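Local coordinates for protein tryptophan halogenase (Shewanella frigidimarina, PDB 2PYX) that probably works as a flavin-dependent halogenase of the tryptophan halogenase family, binding FAD and using monooxygenase-type chemistry, at residues Glu121-Pro126 with Ser464-Leu469; Pro126-His131 with Val135-Ala140; Ser199-Asn204 with Gly237-Val242; Ile209-Thr214 with Glu219-Leu224; Tyr297-Ser300 with Asn305-Asp308. One frame throughout, in Å; residues are numbered along the deposited sequence. Where two conformers were deposited one is given.

Interaction 1 of 5, residues Glu121-Pro126 with Ser464-Leu469; sequences ELDLCP and SFQYVL
Q466, reaching out from helix 462-471, meets the loop that leads into helix 125-128. The tight part is van der Waals packing of the cysteine along the glutamine chain and against its amide. C125 points its CB at the glutamine, and SG lies 3.9 Å from Q466 CG, while C125 CB comes within 3.5 Å of Q466 NE2. A small, weakly polar cysteine suits this buried spot, where T447 and F137 also touch it. The looser part is the polar, partly exposed side at D123. There Q466 NE2 gives a hydrogen bond of 3.2 Å to the syn lone pair of D123 OD2, with the acceptor in the amide plane; the second bond, to D123 OD1, is weak. A water bridges D123 OD1 and Q466 OE1. D123, with CG anti to its own backbone N (chi1 180°), also turns OD1 to accept from C125 N at 3.0 Å, a capping bond before the helix. The stronger partner of Q466 NE2 is P448 O, outside the two segments. An amide fits because it donates to both while its oxygen takes a water proton. Sharing one carboxylate between cap, glutamine and water implies that D123 is probably the anion.

Interaction 2 of 5, residues Pro126-His131 with Val135-Ala140; sequences PYWLPH and VSFAEA
W128 lays its indole against the start of helix 137-141, and F137 CB sits over the six-membered ring, 3.6 Å from its centroid and 8° off the normal, a CH-pi contact. The phenyl ring of F137 is turned 58° from the indole plane, and its CD1 comes 3.7 Å from W128 CE3. A140 CB touches W128 CD1 at 3.5 Å, a methyl small enough for the indole to come close to the helix. At the indole edge NE1 donates to V135 O, 2.9 Å away and in the ring plane, though the proton arrives from above the carbonyl plane. Tryptophan thus supplies a broad apolar face and one N-H for a backbone oxygen.

Two short helices, 125-128 and 137-141, are joined here by a tight loop, closed by V135 N bonding to H131 O at 3.1 Å. V135 CG1 packs near the indole nitrogen. Behind this shell, S136 is the N-cap of the second helix: its OG accepts from E139 N at 3.0 Å, which fixes the first turn that presents F137 and A140. Farther out, Y470 of helix 462-471 meets the W128 ring, F494 touches it, and Y467 packs on F137.

Interaction 3 of 5, residues Ser199-Asn204 with Gly237-Val242; sequences SQIINN and GEHLQV
A chi1 of -175° carries the H239 imidazole away from the end of helix 234-239 and toward strand 198-203, where I201 and N203 both face it. I201 turns its CG2 branch anti to its own N, which sets that methyl over the centre of the imidazole: CG2 lies 3.5 Å from the ring centroid and 12° off the normal, a CH-pi contact. The CD1 branch runs back along the histidine and ends 4.0 Å from H239 CB. A beta-branched residue suits a strand and offers CG2 to the ring face while CD1 packs by the histidine CB.

N203 meets the ring at its edge. Its OD1 accepts from H239 NE2 at 2.7 Å in a nearly straight bond, 171° at the hydrogen, with the oxygen in the imidazole plane. The two flat groups are steeply turned, their planes 75° apart. The other end of the same amide works as a donor: N203 ND2 gives to a water at 3.0 Å, and that water donates to H239 O, also reaching the ring face opposite I201. Asparagine is apt because it can accept from the ring and donate to the water together.

The contact ties the edge strand of a small three-stranded antiparallel sheet to a helix end on the protein surface. I201 also lies near V198, a predicted FAD-binding residue. NE2 acts as the donor, so it carries a proton in this bond; the N203 carbonyl would be expected to favour that form, whether the ring is neutral or charged.

Interaction 4 of 5, residues Ile209-Thr214 with Glu219-Leu224; sequences IEKLIT and EISGQL
K211 and E219 come together obliquely on one face of a strand pair, the lysine standing up from its strand, the glutamate leaning over toward the neighbouring strand. The lysine CG takes the position between backbone N and carbonyl carbon (chi1 67°), and the chain beyond is extended, so its methylenes run beside the glutamate and NZ ends 3.0 Å from E219 OE1. This salt bridge meets the oxygen from above the carboxylate plane. A water links the same groups, accepting from K211 NZ and donating to E219 OE2. Long charged residues suit this exposed face, bridging strands while their ends stay hydrated. On the same face I213 lies alongside E219, pointing the same way, with CD1 4.1 Å from E219 OE2, and S221 OG packs on K211 CB at 3.6 Å.

The backbone underneath is a beta hairpin, strand 209-214 turning back into strand 219-221. L212 and I220 form the hydrogen-bonded pair, L212 N to I220 O and I220 N to L212 O, each 2.8 Å, and G222 N adds a longer bond of 3.3 Å to E210 O. K211 with S221 and I213 with E219 are the non-hydrogen-bonded pairs. Against strand 198-203, E210 and K211 both face I202, a classic beta bulge.

L212 and I220 look to the other face, where both touch I11 of strand 9-13, so branched apolar residues are in keeping there. T214 crosses I220, its CG2 methyl 3.8 Å from I220 CG1, while its hydroxyl is engaged by G218 O and N217 N.

Interaction 5 of 5, residues Tyr297-Ser300 with Asn305-Asp308; sequences YVYS and NDID
Y299 sends its side chain from the last residue of strand 292-299 to D306, in the first turn of helix 306-317. The path starts at CB, which lies over one face of the Y297 ring, 3.8 Å above its plane and toward the rim. From there chi1 of 64° sets CG between the backbone N and the carbonyl carbon, directing the ring at the helix start. Along the ring, CE2 and CZ each pass 3.5 Å from D306 OD1, and CE2 has N305 O at a more distant 4.4 Å. At the tip, OH donates to D306 OD1 at 2.6 Å, a short hydrogen bond. The carboxylate oxygen lies close to the ring plane at its edge, but the two planar groups are twisted 69° apart, and the hydroxyl meets OD1 on its anti side, tilted well out of the carboxylate plane.

The same OH takes a proton from a water that also donates to D306 O, so the phenol is held from two directions. Tyrosine suits the place: its ring is buried, touching L257 and A309, and it carries one polar group out to the partly exposed aspartate. D306 OD2 has a weak bond to Q331. A carboxylate in the first helical turn should also interact favourably with the helix dipole.

N305 is the N-cap, its OD1 accepting from D308 N at 2.8 Å in a bond of 171°. A sheet strand, short loop and N-capped helix joined by a tyrosine-aspartate bond make a strand-to-helix connection, here leaving the large mixed sheet, away from the predicted sites.

How the interactions relate
From the N terminus, residues 121-126 open interaction 1, whose loop closes 338 residues later at 464-469 and encloses the other four. Interaction 2 follows at once, sharing P126 and closing a short turn; the two touch through F137, which packs on C125, Q466 and Y467, so they form one helical cluster. Interaction 3 then spans 199 to 242 and holds interaction 4 nested inside it. Strands 198-203 and 209-214 are neighbours in one small sheet, linking these two contacts near the predicted flavin-binding V198. Interaction 5, in series with 2 to 4, ties strand 292-299 of the large mixed sheet to helix 306-317. Interactions 1 and 4 have centres about 48 Å apart, on opposite sides of the chain's centre.

Interaction 1 of 5, residues Glu121-Pro126 with Ser464-Leu469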
# COMPACT_ATOMS: atom_id res chain seq x y z
N GLU A 121 -21.69 -2.99 -14.92
CA GLU A 121 -23.06 -2.77 -15.37
C GLU A 121 -23.75 -1.55 -14.76
O GLU A 121 -24.55 -0.91 -15.44
CB GLU A 121 -23.91 -3.96 -15.03
CG GLU A 121 -23.40 -5.26 -15.64
CD GLU A 121 -24.28 -6.41 -15.27
OE1 GLU A 121 -25.48 -6.37 -15.62
OE2 GLU A 121 -23.79 -7.35 -14.60
N LEU A 122 -23.48 -1.27 -13.49
CA LEU A 122 -24.21 -0.25 -12.74
C LEU A 122 -23.46 0.02 -11.43
O LEU A 122 -23.00 -0.92 -10.80
CB LEU A 122 -25.63 -0.70 -12.40
CG LEU A 122 -26.56 0.31 -11.72
CD1 LEU A 122 -26.84 1.49 -12.65
CD2 LEU A 122 -27.82 -0.34 -11.28
N ASP A 123 -23.32 1.28 -11.08
CA ASP A 123 -22.76 1.68 -9.79
C ASP A 123 -23.88 1.57 -8.77
O ASP A 123 -24.79 2.40 -8.71
CB ASP A 123 -22.19 3.10 -9.87
CG ASP A 123 -21.60 3.59 -8.56
OD1 ASP A 123 -21.81 2.95 -7.53
OD2 ASP A 123 -20.93 4.64 -8.59
N LEU A 124 -23.80 0.56 -7.90
CA LEU A 124 -24.87 0.29 -6.94
C LEU A 124 -24.99 1.30 -5.80
O LEU A 124 -26.02 1.36 -5.12
CB LEU A 124 -24.66 -1.08 -6.31
CG LEU A 124 -24.89 -2.31 -7.21
CD1 LEU A 124 -24.62 -3.60 -6.46
CD2 LEU A 124 -26.34 -2.30 -7.72
N CYS A 125 -23.92 2.06 -5.55
CA CYS A 125 -23.91 2.91 -4.38
C CYS A 125 -25.17 3.78 -4.20
O CYS A 125 -25.80 3.71 -3.15
CB CYS A 125 -22.60 3.71 -4.36
SG CYS A 125 -22.36 4.72 -2.90
N PRO A 126 -25.54 4.61 -5.20
CA PRO A 126 -26.75 5.41 -4.97
C PRO A 126 -28.04 4.60 -4.79
O PRO A 126 -28.98 5.11 -4.18
CB PRO A 126 -26.84 6.30 -6.22
CG PRO A 126 -26.05 5.60 -7.22
CD PRO A 126 -24.92 4.95 -6.48
N SER A 464 -13.33 2.92 -3.40
CA SER A 464 -12.63 3.05 -2.11
C SER A 464 -13.18 4.19 -1.30
O SER A 464 -13.37 4.10 -0.07
CB SER A 464 -11.14 3.23 -2.32
OG SER A 464 -10.57 1.98 -2.69
N PHE A 465 -13.47 5.28 -1.99
CA PHE A 465 -14.06 6.44 -1.35
C PHE A 465 -15.46 6.11 -0.86
O PHE A 465 -15.85 6.51 0.25
CB PHE A 465 -14.05 7.64 -2.27
CG PHE A 465 -12.67 8.20 -2.49
CD1 PHE A 465 -11.83 7.63 -3.43
CD2 PHE A 465 -12.20 9.24 -1.72
CE1 PHE A 465 -10.54 8.13 -3.62
CE2 PHE A 465 -10.93 9.74 -1.89
CZ PHE A 465 -10.10 9.18 -2.85
N GLN A 466 -16.23 5.38 -1.64
CA GLN A 466 -17.56 4.96 -1.19
C GLN A 466 -17.49 4.07 0.04
O GLN A 466 -18.25 4.24 0.99
CB GLN A 466 -18.26 4.19 -2.32
CG GLN A 466 -18.49 5.03 -3.58
CD GLN A 466 -18.99 4.23 -4.77
OE1 GLN A 466 -18.91 2.99 -4.78
NE2 GLN A 466 -19.57 4.93 -5.75
N TYR A 467 -16.57 3.12 0.04
CA TYR A 467 -16.48 2.18 1.16
C TYR A 467 -16.16 2.91 2.46
O TYR A 467 -16.70 2.58 3.51
CB TYR A 467 -15.42 1.13 0.93
CG TYR A 467 -15.81 0.03 0.00
CD1 TYR A 467 -16.95 -0.75 0.24
CD2 TYR A 467 -15.00 -0.30 -1.07
CE1 TYR A 467 -17.28 -1.84 -0.62
CE2 TYR A 467 -15.33 -1.42 -1.92
CZ TYR A 467 -16.47 -2.15 -1.68
OH TYR A 467 -16.76 -3.24 -2.52
N VAL A 468 -15.24 3.88 2.41
CA VAL A 468 -14.89 4.64 3.60
C VAL A 468 -16.02 5.60 3.97
O VAL A 468 -16.46 5.63 5.14
CB VAL A 468 -13.53 5.35 3.46
CG1 VAL A 468 -13.28 6.31 4.65
CG2 VAL A 468 -12.42 4.32 3.38
N LEU A 469 -16.49 6.40 3.02
CA LEU A 469 -17.50 7.40 3.31
C LEU A 469 -18.72 6.76 3.97
O LEU A 469 -19.22 7.24 4.99
CB LEU A 469 -17.90 8.13 2.02
CG LEU A 469 -18.69 9.41 2.12
CD1 LEU A 469 -17.89 10.53 2.77
CD2 LEU A 469 -19.13 9.89 0.75
O HOH W 1 -20.53 1.23 -6.25

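Interaction 2 of 5, residues Pro126-His131 with Val135-Ala140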
# COMPACT_ATOMS: atom_id res chain seq x y z
N PRO A 126 -25.54 4.61 -5.20
CA PRO A 126 -26.75 5.41 -4.97
C PRO A 126 -28.04 4.60 -4.79
O PRO A 126 -28.98 5.11 -4.18
CB PRO A 126 -26.84 6.30 -6.22
CG PRO A 126 -26.05 5.60 -7.22
CD PRO A 126 -24.92 4.95 -6.48
N TYR A 127 -28.07 3.38 -5.33
CA TYR A 127 -29.21 2.46 -5.12
C TYR A 127 -29.24 1.85 -3.73
O TYR A 127 -30.31 1.46 -3.24
CB TYR A 127 -29.23 1.39 -6.24
CG TYR A 127 -29.38 2.05 -7.59
CD1 TYR A 127 -30.64 2.34 -8.13
CD2 TYR A 127 -28.27 2.49 -8.31
CE1 TYR A 127 -30.78 3.05 -9.34
CE2 TYR A 127 -28.40 3.18 -9.53
CZ TYR A 127 -29.67 3.43 -10.04
OH TYR A 127 -29.74 4.14 -11.24
N TRP A 128 -28.07 1.74 -3.09
CA TRP A 128 -27.99 1.27 -1.73
C TRP A 128 -28.41 2.36 -0.73
O TRP A 128 -28.99 2.08 0.32
CB TRP A 128 -26.56 0.75 -1.41
CG TRP A 128 -26.32 0.74 0.05
CD1 TRP A 128 -26.72 -0.20 0.94
CD2 TRP A 128 -25.72 1.78 0.81
NE1 TRP A 128 -26.36 0.16 2.19
CE2 TRP A 128 -25.77 1.40 2.15
CE3 TRP A 128 -25.16 3.02 0.48
CZ2 TRP A 128 -25.26 2.19 3.17
CZ3 TRP A 128 -24.64 3.79 1.48
CH2 TRP A 128 -24.69 3.39 2.80
N LEU A 129 -28.12 3.61 -1.06
CA LEU A 129 -28.23 4.70 -0.11
C LEU A 129 -29.57 4.76 0.66
O LEU A 129 -29.56 4.97 1.89
CB LEU A 129 -27.91 5.99 -0.88
CG LEU A 129 -27.55 7.23 -0.10
CD1 LEU A 129 -26.35 7.02 0.78
CD2 LEU A 129 -27.34 8.37 -1.09
N PRO A 130 -30.72 4.59 -0.03
CA PRO A 130 -31.98 4.61 0.74
C PRO A 130 -32.08 3.54 1.82
O PRO A 130 -32.93 3.64 2.70
CB PRO A 130 -33.06 4.38 -0.33
CG PRO A 130 -32.42 4.74 -1.62
CD PRO A 130 -30.96 4.37 -1.47
N HIS A 131 -31.21 2.52 1.77
CA HIS A 131 -31.31 1.34 2.65
C HIS A 131 -30.24 1.32 3.73
O HIS A 131 -30.06 0.31 4.41
CB HIS A 131 -31.26 0.10 1.77
CG HIS A 131 -32.27 0.14 0.68
ND1 HIS A 131 -33.62 -0.01 0.92
CD2 HIS A 131 -32.15 0.40 -0.65
CE1 HIS A 131 -34.28 0.14 -0.22
NE2 HIS A 131 -33.41 0.38 -1.18
N VAL A 135 -28.94 -2.07 6.06
CA VAL A 135 -27.82 -2.91 5.68
C VAL A 135 -26.62 -2.01 5.36
O VAL A 135 -26.81 -0.92 4.84
CB VAL A 135 -28.19 -3.78 4.44
CG1 VAL A 135 -28.50 -2.93 3.21
CG2 VAL A 135 -27.14 -4.84 4.15
N SER A 136 -25.42 -2.48 5.69
CA SER A 136 -24.20 -1.72 5.39
C SER A 136 -23.96 -1.71 3.92
O SER A 136 -24.31 -2.62 3.19
CB SER A 136 -22.99 -2.29 6.11
OG SER A 136 -22.64 -3.58 5.65
N PHE A 137 -23.31 -0.64 3.45
CA PHE A 137 -22.88 -0.59 2.08
C PHE A 137 -22.06 -1.83 1.71
O PHE A 137 -22.33 -2.48 0.71
CB PHE A 137 -22.08 0.70 1.85
CG PHE A 137 -21.52 0.85 0.47
CD1 PHE A 137 -22.33 0.85 -0.66
CD2 PHE A 137 -20.15 0.97 0.29
CE1 PHE A 137 -21.78 0.99 -1.93
CE2 PHE A 137 -19.60 1.12 -0.96
CZ PHE A 137 -20.40 1.11 -2.08
N ALA A 138 -21.07 -2.17 2.50
CA ALA A 138 -20.20 -3.29 2.14
C ALA A 138 -20.95 -4.62 2.09
O ALA A 138 -20.77 -5.40 1.15
CB ALA A 138 -19.02 -3.41 3.07
N GLU A 139 -21.83 -4.85 3.06
CA GLU A 139 -22.64 -6.08 2.94
C GLU A 139 -23.52 -6.09 1.69
O GLU A 139 -23.71 -7.16 1.09
CB GLU A 139 -23.48 -6.28 4.18
CG GLU A 139 -24.21 -7.64 4.14
CD GLU A 139 -24.96 -7.99 5.40
OE1 GLU A 139 -24.65 -7.46 6.49
OE2 GLU A 139 -25.89 -8.83 5.30
N ALA A 140 -24.08 -4.93 1.33
CA ALA A 140 -24.99 -4.84 0.21
C ALA A 140 -24.32 -5.11 -1.12
O ALA A 140 -24.97 -5.62 -2.05
CB ALA A 140 -25.68 -3.48 0.18

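Interaction 3 of 5, residues Ser199-Asn204 with Gly237-Val242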
# COMPACT_ATOMS: atom_id res chain seq x y z
N SER A 199 30.73 6.80 -2.26
CA SER A 199 31.54 7.86 -1.67
C SER A 199 31.34 9.21 -2.36
O SER A 199 31.40 10.25 -1.70
CB SER A 199 33.02 7.48 -1.73
OG SER A 199 33.27 6.35 -0.92
N GLN A 200 31.17 9.20 -3.67
CA GLN A 200 30.88 10.43 -4.41
C GLN A 200 29.83 10.18 -5.46
O GLN A 200 29.79 9.10 -6.04
CB GLN A 200 32.09 10.95 -5.17
CG GLN A 200 33.26 11.35 -4.33
CD GLN A 200 34.43 11.71 -5.17
OE1 GLN A 200 35.42 10.95 -5.24
NE2 GLN A 200 34.35 12.83 -5.85
N ILE A 201 29.04 11.21 -5.72
CA ILE A 201 28.11 11.25 -6.83
C ILE A 201 28.62 12.32 -7.78
O ILE A 201 28.73 13.51 -7.40
CB ILE A 201 26.68 11.63 -6.34
CG1 ILE A 201 26.29 10.76 -5.15
CG2 ILE A 201 25.67 11.59 -7.49
CD1 ILE A 201 25.06 11.24 -4.40
N ILE A 202 28.92 11.93 -9.01
CA ILE A 202 29.54 12.81 -10.00
C ILE A 202 28.54 13.20 -11.07
O ILE A 202 27.90 12.33 -11.68
CB ILE A 202 30.72 12.10 -10.71
CG1 ILE A 202 31.64 11.44 -9.69
CG2 ILE A 202 31.46 13.05 -11.63
CD1 ILE A 202 32.18 12.36 -8.70
N ASN A 203 28.44 14.50 -11.34
CA ASN A 203 27.58 14.98 -12.38
C ASN A 203 28.33 15.22 -13.65
O ASN A 203 29.54 15.44 -13.64
CB ASN A 203 26.92 16.29 -11.95
CG ASN A 203 25.86 16.09 -10.86
OD1 ASN A 203 25.47 14.96 -10.53
ND2 ASN A 203 25.40 17.20 -10.28
N ASN A 204 27.60 15.18 -14.77
CA ASN A 204 28.13 15.70 -16.02
C ASN A 204 27.90 17.22 -16.10
O ASN A 204 27.37 17.85 -15.17
CB ASN A 204 27.55 14.96 -17.22
CG ASN A 204 26.08 15.26 -17.47
OD1 ASN A 204 25.48 16.19 -16.93
ND2 ASN A 204 25.49 14.46 -18.34
N GLY A 237 16.53 13.93 -3.02
CA GLY A 237 16.36 15.02 -2.06
C GLY A 237 17.63 15.77 -1.77
O GLY A 237 17.62 16.99 -1.79
N GLU A 238 18.72 15.05 -1.48
CA GLU A 238 19.98 15.70 -1.09
C GLU A 238 20.80 16.15 -2.30
O GLU A 238 20.96 17.36 -2.55
CB GLU A 238 20.79 14.81 -0.18
CG GLU A 238 20.14 14.62 1.17
CD GLU A 238 19.94 15.95 1.93
OE1 GLU A 238 20.82 16.85 1.82
OE2 GLU A 238 18.89 16.11 2.60
N HIS A 239 21.25 15.21 -3.13
CA HIS A 239 22.12 15.60 -4.26
C HIS A 239 21.44 16.55 -5.23
O HIS A 239 22.06 17.52 -5.71
CB HIS A 239 22.59 14.35 -5.02
CG HIS A 239 23.58 14.62 -6.11
ND1 HIS A 239 24.89 14.99 -5.86
CD2 HIS A 239 23.45 14.55 -7.45
CE1 HIS A 239 25.52 15.14 -7.02
NE2 HIS A 239 24.67 14.88 -8.00
N LEU A 240 20.18 16.27 -5.57
CA LEU A 240 19.43 17.07 -6.55
C LEU A 240 18.50 18.13 -5.96
O LEU A 240 17.83 18.85 -6.72
CB LEU A 240 18.70 16.14 -7.53
CG LEU A 240 19.62 15.31 -8.44
CD1 LEU A 240 18.84 14.21 -9.13
CD2 LEU A 240 20.34 16.18 -9.47
N GLN A 241 18.44 18.19 -4.64
CA GLN A 241 17.75 19.25 -3.92
C GLN A 241 16.27 19.37 -4.25
O GLN A 241 15.71 20.46 -4.23
CB GLN A 241 18.51 20.57 -4.11
CG GLN A 241 19.83 20.56 -3.37
CD GLN A 241 19.67 20.67 -1.86
OE1 GLN A 241 19.15 21.68 -1.37
NE2 GLN A 241 20.11 19.66 -1.12
N VAL A 242 15.60 18.23 -4.51
CA VAL A 242 14.17 18.27 -4.74
C VAL A 242 13.49 18.51 -3.40
O VAL A 242 13.70 17.76 -2.48
CB VAL A 242 13.66 16.96 -5.37
CG1 VAL A 242 12.15 16.98 -5.47
CG2 VAL A 242 14.29 16.77 -6.75
O HOH W 2 23.43 18.05 -8.15

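Interaction 4 of 5, residues Ile209-Thr214 with Glu219-Leu224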
# COMPACT_ATOMS: atom_id res chain seq x y z
N ILE A 209 23.42 13.13 -13.11
CA ILE A 209 24.38 12.20 -12.50
C ILE A 209 25.00 11.36 -13.62
O ILE A 209 24.32 10.89 -14.54
CB ILE A 209 23.72 11.28 -11.47
CG1 ILE A 209 23.03 12.11 -10.38
CG2 ILE A 209 24.74 10.34 -10.87
CD1 ILE A 209 22.17 11.30 -9.47
N GLU A 210 26.32 11.24 -13.58
CA GLU A 210 27.10 10.52 -14.59
C GLU A 210 27.64 9.21 -14.04
O GLU A 210 27.64 8.18 -14.71
CB GLU A 210 28.28 11.41 -14.99
CG GLU A 210 29.27 10.77 -15.89
CD GLU A 210 30.35 11.75 -16.22
OE1 GLU A 210 30.12 12.55 -17.15
OE2 GLU A 210 31.37 11.77 -15.49
N LYS A 211 28.11 9.23 -12.82
CA LYS A 211 28.71 8.06 -12.25
C LYS A 211 28.79 8.17 -10.75
O LYS A 211 28.66 9.26 -10.18
CB LYS A 211 30.09 7.78 -12.87
CG LYS A 211 31.13 8.81 -12.54
CD LYS A 211 32.39 8.56 -13.34
CE LYS A 211 33.43 9.65 -13.13
NZ LYS A 211 34.57 9.46 -14.10
N LEU A 212 28.94 7.01 -10.11
CA LEU A 212 29.12 6.93 -8.68
C LEU A 212 30.50 6.39 -8.42
O LEU A 212 30.94 5.48 -9.10
CB LEU A 212 28.10 6.00 -8.04
CG LEU A 212 26.65 6.33 -8.37
CD1 LEU A 212 25.77 5.31 -7.69
CD2 LEU A 212 26.29 7.74 -7.90
N ILE A 213 31.19 6.98 -7.45
CA ILE A 213 32.47 6.46 -7.04
C ILE A 213 32.20 5.73 -5.75
O ILE A 213 31.76 6.33 -4.76
CB ILE A 213 33.55 7.55 -6.90
CG1 ILE A 213 33.51 8.48 -8.10
CG2 ILE A 213 34.87 6.85 -6.82
CD1 ILE A 213 34.69 9.40 -8.22
N THR A 214 32.37 4.41 -5.80
CA THR A 214 32.13 3.55 -4.66
C THR A 214 33.36 3.51 -3.77
O THR A 214 34.45 3.92 -4.18
CB THR A 214 31.71 2.10 -5.02
OG1 THR A 214 32.78 1.38 -5.66
CG2 THR A 214 30.46 2.12 -5.94
N GLU A 219 34.55 3.01 -9.96
CA GLU A 219 33.54 3.93 -10.54
C GLU A 219 32.48 3.11 -11.27
O GLU A 219 32.80 2.20 -12.04
CB GLU A 219 34.17 4.92 -11.50
CG GLU A 219 35.33 5.68 -10.94
CD GLU A 219 35.80 6.78 -11.86
OE1 GLU A 219 35.41 6.79 -13.05
OE2 GLU A 219 36.57 7.65 -11.38
N ILE A 220 31.21 3.43 -10.98
CA ILE A 220 30.07 2.76 -11.59
C ILE A 220 29.35 3.83 -12.38
O ILE A 220 28.77 4.76 -11.78
CB ILE A 220 29.14 2.16 -10.52
CG1 ILE A 220 29.88 1.16 -9.62
CG2 ILE A 220 27.92 1.46 -11.16
CD1 ILE A 220 30.32 -0.11 -10.34
N SER A 221 29.37 3.71 -13.71
CA SER A 221 28.75 4.68 -14.59
C SER A 221 27.37 4.21 -14.99
O SER A 221 27.12 3.02 -15.08
CB SER A 221 29.60 4.90 -15.85
OG SER A 221 30.88 5.48 -15.54
N GLY A 222 26.47 5.17 -15.19
CA GLY A 222 25.14 4.84 -15.67
C GLY A 222 24.46 6.04 -16.29
O GLY A 222 24.99 7.17 -16.25
N GLN A 223 23.27 5.78 -16.82
CA GLN A 223 22.49 6.77 -17.55
C GLN A 223 21.21 7.18 -16.81
O GLN A 223 20.66 8.26 -17.07
CB GLN A 223 22.10 6.22 -18.90
CG GLN A 223 23.28 6.01 -19.87
CD GLN A 223 22.83 5.26 -21.05
OE1 GLN A 223 22.65 4.04 -21.01
NE2 GLN A 223 22.62 5.97 -22.14
N LEU A 224 20.74 6.31 -15.93
CA LEU A 224 19.52 6.54 -15.18
C LEU A 224 19.79 5.97 -13.81
O LEU A 224 20.26 4.83 -13.69
CB LEU A 224 18.35 5.82 -15.83
CG LEU A 224 17.01 6.14 -15.22
CD1 LEU A 224 16.56 7.57 -15.40
CD2 LEU A 224 15.99 5.19 -15.81
O HOH W 3 24.26 10.26 -17.23
O HOH W 4 36.79 10.10 -11.88

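Interaction 5 of 5, residues Tyr297-Ser300 with Asn305-Asp308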
# COMPACT_ATOMS: atom_id res chain seq x y z
N TYR A 297 1.31 1.54 17.01
CA TYR A 297 0.48 2.68 17.29
C TYR A 297 1.10 3.86 16.51
O TYR A 297 2.25 4.25 16.73
CB TYR A 297 0.51 3.01 18.78
CG TYR A 297 -0.39 4.12 19.26
CD1 TYR A 297 -1.44 4.60 18.49
CD2 TYR A 297 -0.20 4.69 20.51
CE1 TYR A 297 -2.29 5.65 18.98
CE2 TYR A 297 -1.01 5.72 20.97
CZ TYR A 297 -2.07 6.18 20.23
OH TYR A 297 -2.90 7.16 20.65
N VAL A 298 0.31 4.39 15.56
CA VAL A 298 0.60 5.61 14.82
C VAL A 298 -0.05 6.73 15.58
O VAL A 298 -1.26 6.70 15.80
CB VAL A 298 -0.02 5.50 13.41
CG1 VAL A 298 0.03 6.84 12.69
CG2 VAL A 298 0.65 4.40 12.64
N TYR A 299 0.72 7.76 15.90
CA TYR A 299 0.19 8.83 16.74
C TYR A 299 0.88 10.18 16.50
O TYR A 299 1.90 10.26 15.81
CB TYR A 299 0.26 8.44 18.23
CG TYR A 299 1.62 8.24 18.81
CD1 TYR A 299 2.23 7.02 18.73
CD2 TYR A 299 2.29 9.28 19.47
CE1 TYR A 299 3.50 6.82 19.24
CE2 TYR A 299 3.56 9.08 19.99
CZ TYR A 299 4.15 7.83 19.92
OH TYR A 299 5.43 7.62 20.42
N SER A 300 0.30 11.22 17.07
CA SER A 300 0.81 12.61 16.91
C SER A 300 1.52 13.05 18.17
O SER A 300 0.88 13.13 19.22
CB SER A 300 -0.36 13.53 16.67
OG SER A 300 0.03 14.88 16.71
N ASN A 305 2.58 12.61 24.58
CA ASN A 305 3.98 12.22 24.74
C ASN A 305 4.16 10.72 24.49
O ASN A 305 3.18 10.00 24.24
CB ASN A 305 4.57 12.68 26.07
CG ASN A 305 4.04 11.94 27.26
OD1 ASN A 305 3.50 10.84 27.13
ND2 ASN A 305 4.25 12.51 28.43
N ASP A 306 5.41 10.27 24.50
CA ASP A 306 5.70 8.89 24.19
C ASP A 306 5.38 7.94 25.33
O ASP A 306 5.00 6.78 25.10
CB ASP A 306 7.14 8.75 23.73
CG ASP A 306 7.46 9.61 22.54
OD1 ASP A 306 6.66 9.63 21.57
OD2 ASP A 306 8.50 10.27 22.55
N ILE A 307 5.51 8.41 26.56
CA ILE A 307 5.15 7.60 27.74
C ILE A 307 3.69 7.15 27.67
O ILE A 307 3.36 5.95 27.83
CB ILE A 307 5.39 8.42 29.04
CG1 ILE A 307 6.90 8.65 29.23
CG2 ILE A 307 4.75 7.75 30.24
CD1 ILE A 307 7.23 9.81 30.14
N ASP A 308 2.81 8.11 27.42
CA ASP A 308 1.39 7.85 27.36
C ASP A 308 1.03 7.01 26.11
O ASP A 308 0.17 6.12 26.15
CB ASP A 308 0.63 9.15 27.36
CG ASP A 308 0.73 9.91 28.67
OD1 ASP A 308 1.24 9.34 29.66
OD2 ASP A 308 0.32 11.09 28.70
O HOH W 5 6.06 5.51 22.62